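Local structure of flagellar hook-associated protein 2 (6IWY) at residues A86-I100 against P109-E121. The protein caps the tip of the growing flagellar filament, helping exported flagellin monomers polymerise there and keeping them from leaking away. Numbering follows the deposited sequence.
Sequences AQSITDATNGEVMGI and PYQLMVNTKNTGE
Ile100, Met98 and Lys117 bury the most surface where strand 97-100 runs antiparallel to strand 110-116. Ile100 faces Met113 in a hydrogen-bonded pair: Ile100 N gives to Met113 O at 2.9 Å, and Met113 N returns a bond to Ile100 O. The beta-branched Ile100 suits an extended strand; with CG1 beside the backbone N (chi1 -72°), its CD1 reaches the Asn115 side chain, the two side chains crossing at about a right angle. Met98 pairs likewise with Asn115, Met98 N lying 2.7 Å from Asn115 O. Its flexible thioether runs on and then bends at chi3 (-71°), laying the methyl CE 3.3 Å from Thr116 O and close to the backbone of Lys117. At the turn end Lys117 N donates to Glu96 O, and the long aliphatic part of Lys117 lies against the carbonyl of Gly95, CD 3.4 Å from Gly95 O. Lys117 NZ stays 5.1 Å from Glu96 OE2, an approach of opposite charges without contact.

The two strands form a beta hairpin at one margin of an antiparallel sheet, in which strand 42-49 flanks 110-116 on its other side. Helix 82-92 packs on the sheet face bearing Val97 and Val114; the Schellman motif at its end, at Asn94, overlaps a type I' turn, Thr93 to Glu96, that leads into the strand. Asn94 and Gly95 both have positive phi, which these residue types tolerate well. Apolar side chains meet here: Ile89 CD1 lies 3.9 Å from Val114 CG2, while Ala86, small enough for close approach, sets CB 3.7 Å from Leu112 CD1. Gly99 suits its place beneath the helix because a beta carbon there would collide with Ala86 O. Gly99 N donates to Thr90 OG1, tying strand to helix. Farther along, Val97 touches Phe65 and Thr67 of strand 61-67.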
loop_
_atom_site.group_PDB
_atom_site.type_symbol
_atom_site.label_atom_id
_atom_site.label_comp_id
_atom_site.label_asym_id
_atom_site.label_seq_id
_atom_site.Cartn_x
_atom_site.Cartn_y
_atom_site.Cartn_z
ATOM N N ALA A 86 -12.709 -2.078 11.616
ATOM C CA ALA A 86 -12.557 -3.467 11.226
ATOM C C ALA A 86 -13.569 -3.798 10.147
ATOM O O ALA A 86 -13.237 -4.390 9.127
ATOM C CB ALA A 86 -12.751 -4.367 12.410
ATOM N N GLN A 87 -14.816 -3.410 10.384
ATOM C CA GLN A 87 -15.898 -3.739 9.473
ATOM C C GLN A 87 -15.789 -2.966 8.154
ATOM O O GLN A 87 -16.187 -3.447 7.029
ATOM C CB GLN A 87 -17.244 -3.360 10.077
ATOM C CG GLN A 87 -18.443 -3.742 9.165
ATOM C CD GLN A 87 -18.638 -5.260 9.067
ATOM O OE1 GLN A 87 -18.609 -5.951 10.079
ATOM N NE2 GLN A 87 -18.814 -5.779 7.847
ATOM N N SER A 88 -15.293 -1.736 8.289
ATOM C CA SER A 88 -15.239 -0.882 7.144
ATOM C C SER A 88 -14.160 -1.416 6.188
ATOM O O SER A 88 -14.325 -1.271 4.990
ATOM C CB SER A 88 -15.055 0.583 7.556
ATOM O OG SER A 88 -13.702 0.945 7.664
ATOM N N ILE A 89 -13.100 -2.066 6.709
ATOM C CA ILE A 89 -12.091 -2.720 5.850
ATOM C C ILE A 89 -12.735 -3.836 5.056
ATOM O O ILE A 89 -12.589 -3.915 3.834
ATOM C CB ILE A 89 -10.903 -3.296 6.636
ATOM C CG1 ILE A 89 -10.008 -2.171 7.119
ATOM C CG2 ILE A 89 -10.106 -4.267 5.765
ATOM C CD1 ILE A 89 -8.962 -2.614 8.062
ATOM N N THR A 90 -13.467 -4.682 5.762
ATOM C CA THR A 90 -14.265 -5.737 5.144
ATOM C C THR A 90 -15.266 -5.228 4.076
ATOM O O THR A 90 -15.409 -5.825 2.981
ATOM C CB THR A 90 -15.077 -6.448 6.218
ATOM O OG1 THR A 90 -14.187 -6.894 7.266
ATOM C CG2 THR A 90 -15.859 -7.606 5.622
ATOM N N ASP A 91 -15.955 -4.132 4.394
ATOM C CA ASP A 91 -16.944 -3.546 3.465
ATOM C C ASP A 91 -16.292 -2.851 2.248
ATOM O O ASP A 91 -16.793 -2.945 1.141
ATOM C CB ASP A 91 -17.862 -2.546 4.198
ATOM C CG ASP A 91 -18.905 -3.228 5.146
ATOM O OD1 ASP A 91 -19.095 -4.491 5.194
ATOM O OD2 ASP A 91 -19.595 -2.453 5.844
ATOM N N ALA A 92 -15.189 -2.137 2.451
ATOM C CA ALA A 92 -14.470 -1.555 1.320
ATOM C C ALA A 92 -14.077 -2.612 0.275
ATOM O O ALA A 92 -14.180 -2.362 -0.922
ATOM C CB ALA A 92 -13.222 -0.799 1.780
ATOM N N THR A 93 -13.630 -3.778 0.744
ATOM C CA THR A 93 -13.032 -4.808 -0.103
ATOM C C THR A 93 -13.998 -5.905 -0.548
ATOM O O THR A 93 -13.591 -6.829 -1.251
ATOM C CB THR A 93 -11.901 -5.517 0.674
ATOM O OG1 THR A 93 -12.435 -6.046 1.904
ATOM C CG2 THR A 93 -10.729 -4.571 0.966
ATOM N N ASN A 94 -15.268 -5.830 -0.135
ATOM C CA ASN A 94 -16.251 -6.904 -0.419
ATOM C C ASN A 94 -15.856 -8.237 0.221
ATOM O O ASN A 94 -16.146 -9.309 -0.322
ATOM C CB ASN A 94 -16.415 -7.120 -1.922
ATOM C CG ASN A 94 -17.639 -6.458 -2.471
ATOM O OD1 ASN A 94 -17.552 -5.387 -3.091
ATOM N ND2 ASN A 94 -18.800 -7.099 -2.276
ATOM N N GLY A 95 -15.185 -8.185 1.358
ATOM C CA GLY A 95 -14.818 -9.413 2.022
ATOM C C GLY A 95 -13.555 -10.100 1.496
ATOM O O GLY A 95 -13.240 -11.211 1.928
ATOM N N GLU A 96 -12.808 -9.442 0.605
ATOM C CA GLU A 96 -11.591 -10.034 0.048
ATOM C C GLU A 96 -10.433 -9.847 1.011
ATOM O O GLU A 96 -9.491 -10.661 1.062
ATOM C CB GLU A 96 -11.274 -9.406 -1.306
ATOM C CG GLU A 96 -12.176 -9.922 -2.437
ATOM C CD GLU A 96 -11.719 -11.279 -2.992
ATOM O OE1 GLU A 96 -10.530 -11.409 -3.381
ATOM O OE2 GLU A 96 -12.556 -12.211 -3.056
ATOM N N VAL A 97 -10.490 -8.734 1.728
ATOM C CA VAL A 97 -9.575 -8.474 2.811
ATOM C C VAL A 97 -10.440 -8.309 4.017
ATOM O O VAL A 97 -11.372 -7.531 3.995
ATOM C CB VAL A 97 -8.736 -7.203 2.614
ATOM C CG1 VAL A 97 -7.651 -7.125 3.696
ATOM C CG2 VAL A 97 -8.094 -7.215 1.258
ATOM N N MET A 98 -10.140 -9.066 5.058
ATOM C CA MET A 98 -10.979 -9.120 6.218
ATOM C C MET A 98 -10.290 -8.310 7.279
ATOM O O MET A 98 -9.119 -8.550 7.617
ATOM C CB MET A 98 -11.175 -10.568 6.655
ATOM C CG MET A 98 -11.847 -11.460 5.607
ATOM S SD MET A 98 -11.928 -13.229 6.030
ATOM C CE MET A 98 -10.193 -13.710 5.865
ATOM N N GLY A 99 -11.015 -7.310 7.764
ATOM C CA GLY A 99 -10.647 -6.571 8.980
ATOM C C GLY A 99 -11.260 -7.236 10.189
ATOM O O GLY A 99 -12.456 -7.176 10.387
ATOM N N ILE A 100 -10.402 -7.844 10.994
ATOM C CA ILE A 100 -10.753 -8.741 12.082
ATOM C C ILE A 100 -10.035 -8.270 13.337
ATOM O O ILE A 100 -8.874 -7.840 13.254
ATOM C CB ILE A 100 -10.217 -10.168 11.754
ATOM C CG1 ILE A 100 -11.038 -10.819 10.635
ATOM C CG2 ILE A 100 -10.200 -11.053 12.977
ATOM C CD1 ILE A 100 -10.420 -12.087 10.082
ATOM N N PRO A 109 -5.762 -5.569 25.105
ATOM C CA PRO A 109 -5.618 -6.800 24.326
ATOM C C PRO A 109 -5.964 -6.710 22.866
ATOM O O PRO A 109 -5.464 -7.507 22.074
ATOM C CB PRO A 109 -6.561 -7.783 25.007
ATOM C CG PRO A 109 -7.206 -7.055 26.143
ATOM C CD PRO A 109 -6.857 -5.627 26.088
ATOM N N TYR A 110 -6.794 -5.749 22.496
ATOM C CA TYR A 110 -7.414 -5.760 21.170
ATOM C C TYR A 110 -6.577 -5.091 20.091
ATOM O O TYR A 110 -6.180 -3.930 20.195
ATOM C CB TYR A 110 -8.804 -5.146 21.252
ATOM C CG TYR A 110 -9.754 -5.954 22.120
ATOM C CD1 TYR A 110 -10.151 -7.229 21.743
ATOM C CD2 TYR A 110 -10.244 -5.447 23.313
ATOM C CE1 TYR A 110 -11.012 -7.981 22.522
ATOM C CE2 TYR A 110 -11.122 -6.190 24.115
ATOM C CZ TYR A 110 -11.508 -7.457 23.709
ATOM O OH TYR A 110 -12.377 -8.215 24.488
ATOM N N GLN A 111 -6.333 -5.845 19.030
ATOM C CA GLN A 111 -5.439 -5.432 17.960
ATOM C C GLN A 111 -6.117 -5.687 16.648
ATOM O O GLN A 111 -6.699 -6.742 16.463
ATOM C CB GLN A 111 -4.169 -6.256 18.023
ATOM C CG GLN A 111 -3.368 -6.267 16.763
ATOM C CD GLN A 111 -2.632 -4.989 16.528
ATOM O OE1 GLN A 111 -1.699 -4.659 17.272
ATOM N NE2 GLN A 111 -2.992 -4.280 15.446
ATOM N N LEU A 112 -6.024 -4.739 15.724
ATOM C CA LEU A 112 -6.729 -4.869 14.471
ATOM C C LEU A 112 -5.886 -5.758 13.583
ATOM O O LEU A 112 -4.678 -5.557 13.461
ATOM C CB LEU A 112 -6.964 -3.490 13.852
ATOM C CG LEU A 112 -7.701 -3.366 12.511
ATOM C CD1 LEU A 112 -9.105 -3.876 12.619
ATOM C CD2 LEU A 112 -7.690 -1.913 12.023
ATOM N N MET A 113 -6.512 -6.775 13.001
ATOM C CA MET A 113 -5.825 -7.633 12.038
ATOM C C MET A 113 -6.460 -7.377 10.706
ATOM O O MET A 113 -7.633 -7.061 10.641
ATOM C CB MET A 113 -5.996 -9.110 12.383
ATOM C CG MET A 113 -5.611 -9.470 13.800
ATOM S SD MET A 113 -3.856 -9.275 14.080
ATOM C CE MET A 113 -3.137 -10.557 13.058
ATOM N N VAL A 114 -5.657 -7.508 9.653
ATOM C CA VAL A 114 -6.081 -7.354 8.263
ATOM C C VAL A 114 -5.559 -8.593 7.582
ATOM O O VAL A 114 -4.354 -8.727 7.382
ATOM C CB VAL A 114 -5.427 -6.126 7.613
ATOM C CG1 VAL A 114 -5.889 -5.985 6.175
ATOM C CG2 VAL A 114 -5.757 -4.893 8.420
ATOM N N ASN A 115 -6.463 -9.522 7.294
ATOM C CA ASN A 115 -6.100 -10.821 6.745
ATOM C C ASN A 115 -6.797 -11.062 5.414
ATOM O O ASN A 115 -7.988 -10.733 5.296
ATOM C CB ASN A 115 -6.523 -11.926 7.723
ATOM C CG ASN A 115 -5.883 -11.778 9.115
ATOM O OD1 ASN A 115 -5.002 -10.932 9.329
ATOM N ND2 ASN A 115 -6.325 -12.607 10.059
ATOM N N THR A 116 -6.106 -11.678 4.446
ATOM C CA THR A 116 -6.742 -12.003 3.163
ATOM C C THR A 116 -7.696 -13.187 3.199
ATOM O O THR A 116 -7.551 -14.109 3.967
ATOM C CB THR A 116 -5.731 -12.261 2.044
ATOM O OG1 THR A 116 -4.900 -13.384 2.356
ATOM C CG2 THR A 116 -4.879 -11.017 1.799
ATOM N N LYS A 117 -8.700 -13.145 2.340
ATOM C CA LYS A 117 -9.637 -14.251 2.170
ATOM C C LYS A 117 -9.012 -15.405 1.399
ATOM O O LYS A 117 -9.406 -16.560 1.563
ATOM C CB LYS A 117 -10.880 -13.777 1.429
ATOM C CG LYS A 117 -12.024 -14.781 1.430
ATOM C CD LYS A 117 -13.139 -14.319 0.502
ATOM C CE LYS A 117 -14.077 -15.460 0.148
ATOM N NZ LYS A 117 -15.475 -14.969 0.014
ATOM N N ASN A 118 -8.035 -15.080 0.569
ATOM C CA ASN A 118 -7.439 -16.016 -0.358
ATOM C C ASN A 118 -5.988 -16.283 -0.113
ATOM O O ASN A 118 -5.270 -15.458 0.457
ATOM C CB ASN A 118 -7.537 -15.426 -1.748
ATOM C CG ASN A 118 -8.774 -15.806 -2.423
ATOM O OD1 ASN A 118 -9.194 -16.948 -2.335
ATOM N ND2 ASN A 118 -9.384 -14.858 -3.116
ATOM N N THR A 119 -5.543 -17.425 -0.601
ATOM C CA THR A 119 -4.165 -17.827 -0.463
ATOM C C THR A 119 -3.363 -17.436 -1.684
ATOM O O THR A 119 -3.881 -16.827 -2.599
ATOM C CB THR A 119 -4.078 -19.336 -0.284
ATOM O OG1 THR A 119 -4.372 -19.973 -1.529
ATOM C CG2 THR A 119 -5.057 -19.815 0.785
ATOM N N GLY A 120 -2.086 -17.797 -1.698
ATOM C CA GLY A 120 -1.223 -17.536 -2.856
ATOM C C GLY A 120 -0.506 -16.185 -2.829
ATOM O O GLY A 120 -1.023 -15.180 -2.336
ATOM N N GLU A 121 0.686 -16.178 -3.406
ATOM C CA GLU A 121 1.541 -15.003 -3.534
ATOM C C GLU A 121 0.886 -13.685 -3.953
ATOM O O GLU A 121 1.212 -12.642 -3.400
ATOM C CB GLU A 121 2.624 -15.313 -4.549
ATOM C CG GLU A 121 3.801 -14.408 -4.428
ATOM C CD GLU A 121 4.940 -14.808 -5.331
ATOM O OE1 GLU A 121 6.083 -14.540 -4.919
ATOM O OE2 GLU A 121 4.705 -15.369 -6.433
#